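Local coordinates for pirin family protein (Acinetobacter baumannii, PDB 6D0P) that probably acts as a metal-dependent quercetin 2,3-dioxygenase of the pirin family, with two cupin domains and one metal ion bound per subunit, at residues A[16-21]-A[50-55]; A[32-37]-A[228-233]; A[94-99]-A[145-150]; A[199-204]-A[250-255]. All blocks are in the same frame, centred on the assembly; numbering follows the deposited sequence. Where two conformers were deposited one is given.

In the fold
Contacts 1 and 3 belong to the same seven-stranded sheet of the N-terminal cupin domain. They involve its two outermost strands, 17-19 and 145-146. Contact 1 lies at the surface and rests on aromatic rings. Contact 3 is partly buried and rests on backbone pairing plus one carboxylate. Contacts 2 and 4 both reach the seven-stranded sheet of the C-terminal cupin. Contact 2 is a surface joint between the two domains, with a small apolar patch and an arginine. Contact 4 is buried and built round a sandwiched histidine. These two touch: R233 O lies 3.0 Å from G203 N, a probable hydrogen bond. Contacts 1 and 4 lie on opposite sides of the chain's centre.

Contact 1. Residues A[16-21]-A[50-55]; sequences MHWVGD and YNFSPT
W18 reaches from the edge strand 17-19 to Y50 and F52 on strand 41-52. Both strands belong to a seven-stranded antiparallel sheet of the N-terminal cupin. Strand 23-30 lies between them, so the two backbones stay apart and the rings span the gap. From CB, the W18 side chain leaves with CG anti to the carbonyl carbon (chi1 -75°). This carries the indole toward the other strand. The five-membered ring comes first. One face of the indole lies beneath the selenium of selenomethionine M16, whose SE is 3.6 Å from W18 NE1. M16 has two conformers, so that cover is less certain. The six-membered ring follows and does the touching. W18 CZ2 is 3.5 Å from Y50 OH, which sits at the indole edge and in its plane. W18 CH2 approaches Y50 CZ at 3.7 Å. The two rings form a T-shaped (edge-to-face) pair with planes at 86° and centroids 5.3 Å apart. W18 gives the edge and Y50 the face. On the next corner, W18 CZ3 meets F52 CZ at 4.0 Å, the two side chains coming from opposite directions. F52 also carries Y50 CD1 over one face, and it makes a further edge-to-face pair with H112. H112 lies on strand 106-112, which also bears the manganese ligands H108 and E110. Past the strand, D21 OD1 is hydrogen-bonded to G60 N. The D21 backbone oxygen lies near the same phenyl ring, D21 O being 4.0 Å from F52 CE1.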
loop_
_atom_site.group_PDB
_atom_site.type_symbol
_atom_site.label_atom_id
_atom_site.label_comp_id
_atom_site.label_asym_id
_atom_site.label_seq_id
_atom_site.Cartn_x
_atom_site.Cartn_y
_atom_site.Cartn_z
HETATM N N MSE A 16 6.643 -7.482 -14.652
HETATM C CA MSE A 16 5.243 -7.033 -14.471
HETATM C C MSE A 16 4.229 -8.119 -14.702
HETATM O O MSE A 16 4.431 -9.015 -15.525
HETATM C CB MSE A 16 4.982 -5.900 -15.477
HETATM C CG MSE A 16 3.639 -5.172 -15.305
HETATM SE SE MSE A 16 2.326 -5.923 -16.574
HETATM C CE MSE A 16 2.811 -4.776 -18.102
ATOM N N HIS A 17 3.124 -8.054 -13.970
ATOM C CA HIS A 17 1.994 -8.965 -14.193
ATOM C C HIS A 17 0.727 -8.104 -14.166
ATOM O O HIS A 17 0.718 -7.009 -13.573
ATOM C CB HIS A 17 1.945 -10.137 -13.198
ATOM C CG HIS A 17 1.458 -9.770 -11.844
ATOM N ND1 HIS A 17 2.299 -9.311 -10.848
ATOM C CD2 HIS A 17 0.222 -9.826 -11.301
ATOM C CE1 HIS A 17 1.587 -9.049 -9.773
ATOM N NE2 HIS A 17 0.312 -9.373 -10.022
ATOM N N TRP A 18 -0.329 -8.622 -14.772
ATOM C CA TRP A 18 -1.585 -7.923 -14.863
ATOM C C TRP A 18 -2.567 -8.399 -13.797
ATOM O O TRP A 18 -2.722 -9.618 -13.587
ATOM C CB TRP A 18 -2.196 -8.121 -16.256
ATOM C CG TRP A 18 -1.535 -7.328 -17.335
ATOM C CD1 TRP A 18 -0.482 -7.698 -18.123
ATOM C CD2 TRP A 18 -1.881 -5.992 -17.728
ATOM N NE1 TRP A 18 -0.168 -6.691 -18.997
ATOM C CE2 TRP A 18 -0.999 -5.626 -18.769
ATOM C CE3 TRP A 18 -2.848 -5.072 -17.311
ATOM C CZ2 TRP A 18 -1.056 -4.373 -19.393
ATOM C CZ3 TRP A 18 -2.909 -3.843 -17.945
ATOM C CH2 TRP A 18 -2.030 -3.506 -18.967
ATOM N N VAL A 19 -3.178 -7.415 -13.140
ATOM C CA VAL A 19 -4.333 -7.630 -12.298
ATOM C C VAL A 19 -5.506 -7.091 -13.127
ATOM O O VAL A 19 -5.607 -5.877 -13.380
ATOM C CB VAL A 19 -4.176 -6.952 -10.923
ATOM C CG1 VAL A 19 -5.453 -7.044 -10.102
ATOM C CG2 VAL A 19 -3.005 -7.544 -10.154
ATOM N N GLY A 20 -6.329 -8.001 -13.640
ATOM C CA GLY A 20 -7.352 -7.614 -14.566
ATOM C C GLY A 20 -6.723 -7.051 -15.830
ATOM O O GLY A 20 -5.577 -7.376 -16.155
ATOM N N ASP A 21 -7.459 -6.241 -16.573
ATOM C CA ASP A 21 -6.901 -5.645 -17.768
ATOM C C ASP A 21 -6.611 -4.157 -17.512
ATOM O O ASP A 21 -6.295 -3.430 -18.452
ATOM C CB ASP A 21 -7.799 -5.857 -18.996
ATOM C CG ASP A 21 -9.204 -5.307 -18.855
ATOM O OD1 ASP A 21 -9.548 -4.815 -17.747
ATOM O OD2 ASP A 21 -9.949 -5.377 -19.850
ATOM N N TYR A 50 1.897 3.805 -16.867
ATOM C CA TYR A 50 1.518 3.016 -18.033
ATOM C C TYR A 50 0.452 3.783 -18.814
ATOM O O TYR A 50 -0.536 4.252 -18.250
ATOM C CB TYR A 50 1.001 1.641 -17.590
ATOM C CG TYR A 50 0.721 0.683 -18.713
ATOM C CD1 TYR A 50 -0.455 0.747 -19.442
ATOM C CD2 TYR A 50 1.635 -0.308 -19.044
ATOM C CE1 TYR A 50 -0.717 -0.146 -20.474
ATOM C CE2 TYR A 50 1.382 -1.211 -20.067
ATOM C CZ TYR A 50 0.204 -1.128 -20.777
ATOM O OH TYR A 50 -0.042 -2.028 -21.767
ATOM N N ASN A 51 0.642 3.892 -20.117
ATOM C CA ASN A 51 -0.263 4.673 -20.934
ATOM C C ASN A 51 -1.514 3.878 -21.345
ATOM O O ASN A 51 -1.416 2.832 -21.983
ATOM C CB ASN A 51 0.411 5.155 -22.218
ATOM C CG ASN A 51 -0.519 6.061 -22.993
ATOM O OD1 ASN A 51 -1.013 7.032 -22.442
ATOM N ND2 ASN A 51 -0.799 5.725 -24.243
ATOM N N PHE A 52 -2.678 4.428 -21.025
ATOM C CA PHE A 52 -3.930 3.876 -21.498
ATOM C C PHE A 52 -4.590 4.900 -22.421
ATOM O O PHE A 52 -4.892 6.001 -21.988
ATOM C CB PHE A 52 -4.885 3.558 -20.353
ATOM C CG PHE A 52 -4.482 2.355 -19.556
ATOM C CD1 PHE A 52 -4.795 1.082 -20.009
ATOM C CD2 PHE A 52 -3.770 2.489 -18.375
ATOM C CE1 PHE A 52 -4.408 -0.036 -19.291
ATOM C CE2 PHE A 52 -3.385 1.363 -17.657
ATOM C CZ PHE A 52 -3.716 0.107 -18.117
ATOM N N SER A 53 -4.785 4.545 -23.684
ATOM C CA SER A 53 -5.465 5.430 -24.583
ATOM C C SER A 53 -6.965 5.412 -24.233
ATOM O O SER A 53 -7.440 4.511 -23.483
ATOM C CB SER A 53 -5.220 5.027 -26.013
ATOM O OG SER A 53 -5.720 3.723 -26.243
ATOM N N PRO A 54 -7.714 6.401 -24.732
ATOM C CA PRO A 54 -9.153 6.534 -24.460
ATOM C C PRO A 54 -9.961 5.266 -24.780
ATOM O O PRO A 54 -9.704 4.586 -25.787
ATOM C CB PRO A 54 -9.591 7.679 -25.386
ATOM C CG PRO A 54 -8.362 8.542 -25.476
ATOM C CD PRO A 54 -7.235 7.540 -25.537
ATOM N N THR A 55 -10.939 4.954 -23.937
ATOM C CA THR A 55 -11.733 3.748 -24.137
ATOM C C THR A 55 -13.166 3.955 -23.627
ATOM O O THR A 55 -13.427 4.773 -22.765
ATOM C CB THR A 55 -11.117 2.540 -23.411
ATOM O OG1 THR A 55 -11.911 1.382 -23.664
ATOM C CG2 THR A 55 -11.015 2.708 -21.913
#

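Contact 2. Residues A[32-37]-A[228-233]; sequences DRLGQT and VAILSR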
loop_
_atom_site.group_PDB
_atom_site.type_symbol
_atom_site.label_atom_id
_atom_site.label_comp_id
_atom_site.label_asym_id
_atom_site.label_seq_id
_atom_site.Cartn_x
_atom_site.Cartn_y
_atom_site.Cartn_z
ATOM N N ASP A 32 3.631 -14.104 1.084
ATOM C CA ASP A 32 3.812 -15.474 0.632
ATOM C C ASP A 32 5.304 -15.785 0.480
ATOM O O ASP A 32 5.680 -16.930 0.537
ATOM C CB ASP A 32 3.094 -15.726 -0.698
ATOM C CG ASP A 32 2.877 -17.205 -0.976
ATOM O OD1 ASP A 32 2.294 -17.887 -0.101
ATOM O OD2 ASP A 32 3.302 -17.667 -2.054
ATOM N N ARG A 33 6.125 -14.754 0.298
ATOM C CA ARG A 33 7.576 -14.921 0.148
ATOM C C ARG A 33 8.292 -14.461 1.419
ATOM O O ARG A 33 9.204 -15.132 1.857
ATOM C CB ARG A 33 8.107 -14.122 -1.051
ATOM C CG ARG A 33 7.441 -14.482 -2.374
ATOM C CD ARG A 33 8.137 -13.889 -3.588
ATOM N NE ARG A 33 8.205 -12.428 -3.602
ATOM C CZ ARG A 33 7.289 -11.631 -4.145
ATOM N NH1 ARG A 33 6.179 -12.145 -4.652
ATOM N NH2 ARG A 33 7.500 -10.326 -4.204
ATOM N N LEU A 34 7.884 -13.356 2.038
ATOM C CA LEU A 34 8.688 -12.869 3.235
ATOM C C LEU A 34 7.962 -13.056 4.575
ATOM O O LEU A 34 8.559 -12.840 5.616
ATOM C CB LEU A 34 9.062 -11.408 2.993
ATOM C CG LEU A 34 10.094 -11.209 1.880
ATOM C CD1 LEU A 34 10.230 -9.740 1.499
ATOM C CD2 LEU A 34 11.438 -11.782 2.305
ATOM N N GLY A 35 6.671 -13.342 4.555
ATOM C CA GLY A 35 5.895 -13.680 5.761
ATOM C C GLY A 35 5.879 -12.651 6.889
ATOM O O GLY A 35 5.478 -11.495 6.718
ATOM N N GLN A 36 6.249 -13.136 8.092
ATOM C CA GLN A 36 6.247 -12.376 9.341
ATOM C C GLN A 36 7.261 -11.218 9.326
ATOM O O GLN A 36 7.091 -10.236 10.069
ATOM C CB GLN A 36 6.561 -13.289 10.520
ATOM C CG GLN A 36 5.530 -14.391 10.731
ATOM C CD GLN A 36 4.213 -13.883 11.273
ATOM O OE1 GLN A 36 4.051 -12.698 11.570
ATOM N NE2 GLN A 36 3.261 -14.797 11.424
ATOM N N THR A 37 8.293 -11.310 8.501
ATOM C CA THR A 37 9.286 -10.229 8.411
ATOM C C THR A 37 8.625 -8.891 8.026
ATOM O O THR A 37 9.076 -7.803 8.456
ATOM C CB THR A 37 10.360 -10.582 7.375
ATOM O OG1 THR A 37 10.990 -11.771 7.856
ATOM C CG2 THR A 37 11.371 -9.482 7.166
ATOM N N VAL A 228 12.294 -2.843 -2.570
ATOM C CA VAL A 228 11.981 -2.731 -1.155
ATOM C C VAL A 228 13.221 -3.157 -0.358
ATOM O O VAL A 228 13.812 -4.203 -0.636
ATOM C CB VAL A 228 10.750 -3.550 -0.722
ATOM C CG1 VAL A 228 10.848 -5.018 -1.086
ATOM C CG2 VAL A 228 10.514 -3.404 0.775
ATOM N N ALA A 229 13.606 -2.326 0.592
ATOM C CA ALA A 229 14.665 -2.620 1.533
ATOM C C ALA A 229 14.030 -2.917 2.898
ATOM O O ALA A 229 13.097 -2.243 3.317
ATOM C CB ALA A 229 15.632 -1.467 1.645
ATOM N N ILE A 230 14.596 -3.896 3.594
ATOM C CA ILE A 230 14.185 -4.262 4.928
ATOM C C ILE A 230 15.275 -3.803 5.904
ATOM O O ILE A 230 16.466 -4.141 5.735
ATOM C CB ILE A 230 13.924 -5.777 4.977
ATOM C CG1 ILE A 230 12.793 -6.121 3.999
ATOM C CG2 ILE A 230 13.629 -6.254 6.397
ATOM C CD1 ILE A 230 12.452 -7.555 3.940
ATOM N N LEU A 231 14.885 -2.981 6.874
ATOM C CA LEU A 231 15.818 -2.511 7.906
ATOM C C LEU A 231 15.545 -3.297 9.196
ATOM O O LEU A 231 14.505 -3.951 9.340
ATOM C CB LEU A 231 15.669 -1.008 8.156
ATOM C CG LEU A 231 15.738 -0.071 6.952
ATOM C CD1 LEU A 231 15.860 1.369 7.410
ATOM C CD2 LEU A 231 16.857 -0.397 6.002
ATOM N N SER A 232 16.487 -3.276 10.124
ATOM C CA SER A 232 16.320 -4.016 11.364
ATOM C C SER A 232 15.201 -3.408 12.226
ATOM O O SER A 232 14.945 -2.186 12.227
ATOM C CB SER A 232 17.618 -4.105 12.136
ATOM O OG SER A 232 18.072 -2.801 12.502
ATOM N N ARG A 233 14.535 -4.282 12.964
ATOM C CA ARG A 233 13.506 -3.849 13.922
ATOM C C ARG A 233 14.179 -3.103 15.076
ATOM O O ARG A 233 13.656 -2.104 15.554
ATOM C CB ARG A 233 12.676 -5.030 14.420
ATOM C CG ARG A 233 11.721 -5.541 13.362
ATOM C CD ARG A 233 10.945 -6.753 13.787
ATOM N NE ARG A 233 10.048 -7.172 12.719
ATOM C CZ ARG A 233 9.323 -8.267 12.752
ATOM N NH1 ARG A 233 9.389 -9.065 13.804
ATOM N NH2 ARG A 233 8.521 -8.552 11.741
HETATM O O HOH W 1 11.129 -6.980 9.966
#
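I230 packs its terminal methyl against L34 and T37. Its CG1 lies beside the backbone N (chi1 -61°) and the rest of the chain is extended, which pushes CD1 out from the strand. The L34 and I230 side chains meet tip to tip, with L34 CD1 and I230 CD1 4.0 Å apart. T37 crosses I230 at about a right angle. Its methyl, CG2, is the touching branch. It lies 3.9 Å from I230 CD1 and almost as near to I230 CG2. Y11 of strand 7-12 touches both L34 and I230 and continues the apolar patch. The contact joins the two cupin domains of the pirin fold. Residues 32-37 come from the N-terminal cupin, where helix 31-34 ends and G35, with positive phi, leads into a 3-10 segment. Strand 227-231 belongs to the sheet of the C-terminal cupin. Beyond this strand, R233 reaches back with its chain fully extended from CG to NE (chi3 180°). The guanidinium is presented edge-on to Q36 O, which lies in its plane. R233 NH2 is 2.8 Å from Q36 O, but the bond is bent and weak. A second weak bond joins R233 NH2 to T37 O at 3.4 Å. A water adds a third link: it donates to T37 O at 2.7 Å and accepts a weak bond from R233 NE. NE has another weak partner in T205 OG1. Q36 sends its own amide elsewhere, NE2 donating to the carbonyl of E258.

Contact 3. Residues A[94-99]-A[145-150]; sequences TGDVQW and AIEAKD
I146 and V97 face each other as an antiparallel hydrogen-bonded pair on neighbouring strands. V97 N donates to I146 O at 2.9 Å and nearly straight, 171° at the hydrogen. I146 N returns the bond to V97 O at 2.8 Å. Both side chains lie on one face of the sheet, with V97 CB and I146 CB 4.4 Å apart. The pair adds the short strand 145-146 to the rim of a seven-stranded cupin sheet. Next comes the non-hydrogen-bonded pair of Q98 and A145, with side chains on the other face. The Q98 chain bends at chi2 (55°), which brings NE2 to 3.5 Å from A145 CA. Its OE1 accepts from Q144 N. A148 is the third main residue. It starts a 3-10 segment just past the strand and packs against the backbone of G95. A148 CB lies 3.3 Å from G95 O, an oxygen that also receives R164 NH2. A148 N donates to D96 OD1 at 2.9 Å (146°), approaching on the anti side and tilted out of the carboxylate plane. The other oxygen, OD2, accepts from K93 N. Each oxygen of the buried D96 carboxylate is thus held by a backbone N-H. Two such donors would probably favour its charged form, while the like charge of E147, D96 OD2 to E147 OE2 5.8 Å, would work the other way.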
loop_
_atom_site.group_PDB
_atom_site.type_symbol
_atom_site.label_atom_id
_atom_site.label_comp_id
_atom_site.label_asym_id
_atom_site.label_seq_id
_atom_site.Cartn_x
_atom_site.Cartn_y
_atom_site.Cartn_z
ATOM N N THR A 94 -6.397 11.593 -8.403
ATOM C CA THR A 94 -4.948 11.711 -8.252
ATOM C C THR A 94 -4.651 12.405 -6.912
ATOM O O THR A 94 -5.227 13.444 -6.591
ATOM C CB THR A 94 -4.320 12.457 -9.442
ATOM O OG1 THR A 94 -4.300 11.561 -10.556
ATOM C CG2 THR A 94 -2.900 12.912 -9.189
ATOM N N GLY A 95 -3.811 11.791 -6.106
ATOM C CA GLY A 95 -3.459 12.358 -4.797
ATOM C C GLY A 95 -4.346 11.858 -3.671
ATOM O O GLY A 95 -3.997 12.060 -2.483
ATOM N N ASP A 96 -5.471 11.223 -3.997
ATOM C CA ASP A 96 -6.373 10.684 -2.957
ATOM C C ASP A 96 -5.896 9.308 -2.504
ATOM O O ASP A 96 -5.048 8.655 -3.168
ATOM C CB ASP A 96 -7.816 10.502 -3.451
ATOM C CG ASP A 96 -8.568 11.770 -3.822
ATOM O OD1 ASP A 96 -8.023 12.881 -3.573
ATOM O OD2 ASP A 96 -9.727 11.628 -4.349
ATOM N N VAL A 97 -6.447 8.866 -1.372
ATOM C CA VAL A 97 -6.188 7.533 -0.866
ATOM C C VAL A 97 -7.513 6.890 -0.409
ATOM O O VAL A 97 -8.414 7.590 0.106
ATOM C CB VAL A 97 -5.191 7.582 0.311
ATOM C CG1 VAL A 97 -5.057 6.229 0.985
ATOM C CG2 VAL A 97 -3.841 8.126 -0.121
ATOM N N GLN A 98 -7.656 5.582 -0.644
ATOM C CA GLN A 98 -8.744 4.795 -0.058
ATOM C C GLN A 98 -8.111 3.756 0.876
ATOM O O GLN A 98 -7.296 2.928 0.428
ATOM C CB GLN A 98 -9.609 4.116 -1.122
ATOM C CG GLN A 98 -10.615 3.113 -0.556
ATOM C CD GLN A 98 -11.551 3.649 0.507
ATOM O OE1 GLN A 98 -11.596 3.122 1.622
ATOM N NE2 GLN A 98 -12.358 4.656 0.164
ATOM N N TRP A 99 -8.394 3.882 2.170
ATOM C CA TRP A 99 -7.944 2.936 3.185
ATOM C C TRP A 99 -9.154 2.072 3.540
ATOM O O TRP A 99 -9.973 2.465 4.368
ATOM C CB TRP A 99 -7.375 3.684 4.402
ATOM C CG TRP A 99 -6.598 2.807 5.333
ATOM C CD1 TRP A 99 -7.102 1.836 6.150
ATOM C CD2 TRP A 99 -5.179 2.837 5.575
ATOM N NE1 TRP A 99 -6.088 1.241 6.861
ATOM C CE2 TRP A 99 -4.905 1.843 6.540
ATOM C CE3 TRP A 99 -4.118 3.597 5.072
ATOM C CZ2 TRP A 99 -3.618 1.577 6.997
ATOM C CZ3 TRP A 99 -2.846 3.336 5.530
ATOM C CH2 TRP A 99 -2.599 2.334 6.468
ATOM N N ALA A 145 -12.305 7.176 2.747
ATOM C CA ALA A 145 -11.989 7.911 1.527
ATOM C C ALA A 145 -11.273 9.193 1.938
ATOM O O ALA A 145 -11.847 10.041 2.596
ATOM C CB ALA A 145 -13.239 8.204 0.722
ATOM N N ILE A 146 -10.016 9.310 1.585
ATOM C CA ILE A 146 -9.241 10.445 1.990
ATOM C C ILE A 146 -8.871 11.279 0.763
ATOM O O ILE A 146 -8.194 10.805 -0.120
ATOM C CB ILE A 146 -8.004 9.981 2.764
ATOM C CG1 ILE A 146 -8.391 9.097 3.955
ATOM C CG2 ILE A 146 -7.197 11.177 3.208
ATOM C CD1 ILE A 146 -7.309 8.187 4.384
ATOM N N GLU A 147 -9.311 12.535 0.765
ATOM C CA GLU A 147 -9.026 13.476 -0.310
ATOM C C GLU A 147 -7.607 14.023 -0.146
ATOM O O GLU A 147 -7.094 14.195 0.982
ATOM C CB GLU A 147 -10.086 14.578 -0.318
ATOM C CG GLU A 147 -11.394 14.118 -0.936
ATOM C CD GLU A 147 -12.504 15.149 -0.886
ATOM O OE1 GLU A 147 -13.242 15.168 0.117
ATOM O OE2 GLU A 147 -12.633 15.921 -1.860
ATOM N N ALA A 148 -6.974 14.292 -1.289
ATOM C CA ALA A 148 -5.582 14.760 -1.339
ATOM C C ALA A 148 -5.361 15.948 -0.387
ATOM O O ALA A 148 -4.363 15.990 0.317
ATOM C CB ALA A 148 -5.223 15.132 -2.764
ATOM N N LYS A 149 -6.316 16.873 -0.322
ATOM C CA LYS A 149 -6.107 18.096 0.469
ATOM C C LYS A 149 -6.103 17.811 1.978
ATOM O O LYS A 149 -5.635 18.641 2.731
ATOM C CB LYS A 149 -7.165 19.146 0.101
ATOM C CG LYS A 149 -8.582 18.813 0.531
ATOM C CD LYS A 149 -9.601 19.840 0.086
ATOM C CE LYS A 149 -10.910 19.722 0.837
ATOM N NZ LYS A 149 -11.385 18.316 0.878
ATOM N N ASP A 150 -6.570 16.649 2.422
ATOM C CA ASP A 150 -6.637 16.341 3.847
ATOM C C ASP A 150 -5.424 15.526 4.315
ATOM O O ASP A 150 -5.326 15.190 5.496
ATOM C CB ASP A 150 -7.970 15.658 4.170
ATOM C CG ASP A 150 -9.143 16.613 3.965
ATOM O OD1 ASP A 150 -9.005 17.808 4.348
ATOM O OD2 ASP A 150 -10.172 16.183 3.408
#

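Contact 4. Residues A[199-204]-A[250-255]; sequences YVPEGH and VLTGQP
The imidazole of H204 lays one face on the backbone at G253 and Q254. That face is covered by Q254 N, 3.5 Å above the plane and over the ring centre, with G253 C nearer the rim. P201 CB covers the opposite face, over its centre and at the same height. The ring is therefore sandwiched between the start of its own turn and the end of strand 245-253. P201 to H204 form a type II beta turn, closed by a bond from H204 N to P201 O. At the ring edge and in its plane sits T252 OG1, 3.4 Å from H204 ND1. This hydrogen bond is straight (174°) but weak. T252 places OG1 between its backbone N and carbonyl carbon (chi1 86°), where the hydroxyl can meet the ring and also N184 ND2. Its methyl is the branch that meets V200. T252 CG2 and V200 CG1 come tip to tip at 3.7 Å. Q254 crosses H204 at about a right angle, its amide plane 82° from the ring, with Q254 OE1 3.8 Å from H204 CD2. V200 and Q254 each have two conformers, so these details hold for one of them. The backbones touch where H204 CA lies 3.3 Å from G253 O; beside this G203 O meets the proline ring, 3.6 Å from P255 CD. In this cupin domain the turn links strand 195-199 to strand 205-210, thus passing from one sheet to another. V200 packs on T206 of strand 205-210 and F238 of strand 237-242, while P201 touches N184 of strand 183-190.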
loop_
_atom_site.group_PDB
_atom_site.type_symbol
_atom_site.label_atom_id
_atom_site.label_comp_id
_atom_site.label_asym_id
_atom_site.label_seq_id
_atom_site.Cartn_x
_atom_site.Cartn_y
_atom_site.Cartn_z
ATOM N N TYR A 199 13.089 9.101 11.880
ATOM C CA TYR A 199 12.983 8.425 13.160
ATOM C C TYR A 199 11.721 7.577 13.150
ATOM O O TYR A 199 10.632 8.058 12.770
ATOM C CB TYR A 199 12.952 9.413 14.321
ATOM C CG TYR A 199 14.195 10.250 14.390
ATOM C CD1 TYR A 199 15.362 9.760 14.950
ATOM C CD2 TYR A 199 14.213 11.521 13.845
ATOM C CE1 TYR A 199 16.516 10.531 14.988
ATOM C CE2 TYR A 199 15.353 12.303 13.881
ATOM C CZ TYR A 199 16.510 11.804 14.449
ATOM O OH TYR A 199 17.618 12.599 14.475
ATOM N N VAL A 200 11.910 6.327 13.568
ATOM C CA VAL A 200 10.901 5.280 13.587
ATOM C C VAL A 200 10.821 4.719 15.007
ATOM O O VAL A 200 11.809 4.741 15.723
ATOM C CB VAL A 200 11.283 4.180 12.579
ATOM C CG1 VAL A 200 10.430 2.922 12.706
ATOM C CG2 VAL A 200 11.259 4.712 11.160
ATOM N N PRO A 201 9.640 4.245 15.425
ATOM C CA PRO A 201 9.580 3.631 16.736
ATOM C C PRO A 201 10.440 2.367 16.892
ATOM O O PRO A 201 10.510 1.511 16.000
ATOM C CB PRO A 201 8.098 3.297 16.941
ATOM C CG PRO A 201 7.380 4.251 16.058
ATOM C CD PRO A 201 8.283 4.383 14.861
ATOM N N GLU A 202 11.084 2.278 18.043
ATOM C CA GLU A 202 11.932 1.159 18.392
ATOM C C GLU A 202 11.130 -0.142 18.246
ATOM O O GLU A 202 9.987 -0.206 18.677
ATOM C CB GLU A 202 12.421 1.328 19.833
ATOM C CG GLU A 202 13.236 0.169 20.362
ATOM C CD GLU A 202 14.578 0.002 19.671
ATOM O OE1 GLU A 202 15.399 0.942 19.731
ATOM O OE2 GLU A 202 14.796 -1.065 19.075
ATOM N N GLY A 203 11.718 -1.160 17.629
ATOM C CA GLY A 203 11.021 -2.478 17.517
ATOM C C GLY A 203 10.102 -2.599 16.314
ATOM O O GLY A 203 9.635 -3.707 16.021
ATOM N N HIS A 204 9.849 -1.512 15.573
ATOM C CA HIS A 204 8.945 -1.598 14.420
ATOM C C HIS A 204 9.628 -2.187 13.175
ATOM O O HIS A 204 10.776 -1.876 12.877
ATOM C CB HIS A 204 8.429 -0.208 14.000
ATOM C CG HIS A 204 7.267 0.292 14.796
ATOM N ND1 HIS A 204 6.343 1.173 14.279
ATOM C CD2 HIS A 204 6.853 -0.005 16.039
ATOM C CE1 HIS A 204 5.427 1.415 15.185
ATOM N NE2 HIS A 204 5.710 0.708 16.263
ATOM N N VAL A 250 7.687 4.885 2.997
ATOM C CA VAL A 250 8.256 4.296 4.202
ATOM C C VAL A 250 7.086 3.645 4.954
ATOM O O VAL A 250 6.090 4.307 5.249
ATOM C CB VAL A 250 8.997 5.328 5.057
ATOM C CG1 VAL A 250 9.411 4.765 6.406
ATOM C CG2 VAL A 250 10.193 5.893 4.319
ATOM N N LEU A 251 7.218 2.362 5.248
ATOM C CA LEU A 251 6.185 1.606 5.918
ATOM C C LEU A 251 6.768 1.062 7.215
ATOM O O LEU A 251 7.787 0.368 7.171
ATOM C CB LEU A 251 5.767 0.447 5.022
ATOM C CG LEU A 251 5.419 0.805 3.587
ATOM C CD1 LEU A 251 5.197 -0.468 2.787
ATOM C CD2 LEU A 251 4.194 1.706 3.517
ATOM N N THR A 252 6.167 1.390 8.343
ATOM C CA THR A 252 6.656 0.844 9.616
ATOM C C THR A 252 5.458 0.371 10.423
ATOM O O THR A 252 4.321 0.861 10.238
ATOM C CB THR A 252 7.451 1.847 10.466
ATOM O OG1 THR A 252 6.590 2.646 11.279
ATOM C CG2 THR A 252 8.308 2.761 9.619
ATOM N N GLY A 253 5.726 -0.536 11.351
ATOM C CA GLY A 253 4.680 -0.950 12.207
ATOM C C GLY A 253 5.105 -1.953 13.254
ATOM O O GLY A 253 6.113 -2.686 13.114
ATOM N N GLN A 254 4.325 -1.970 14.329
ATOM C CA GLN A 254 4.500 -2.942 15.378
ATOM C C GLN A 254 4.159 -4.311 14.783
ATOM O O GLN A 254 3.072 -4.483 14.230
ATOM C CB GLN A 254 3.587 -2.631 16.564
ATOM C CG GLN A 254 3.707 -3.643 17.697
ATOM C CD GLN A 254 5.080 -3.620 18.317
ATOM O OE1 GLN A 254 5.662 -2.563 18.520
ATOM N NE2 GLN A 254 5.617 -4.793 18.622
ATOM N N PRO A 255 5.090 -5.266 14.852
ATOM C CA PRO A 255 4.803 -6.600 14.325
ATOM C C PRO A 255 3.598 -7.204 15.059
ATOM O O PRO A 255 3.451 -7.015 16.260
ATOM C CB PRO A 255 6.064 -7.449 14.522
ATOM C CG PRO A 255 7.155 -6.483 14.861
ATOM C CD PRO A 255 6.485 -5.185 15.277
#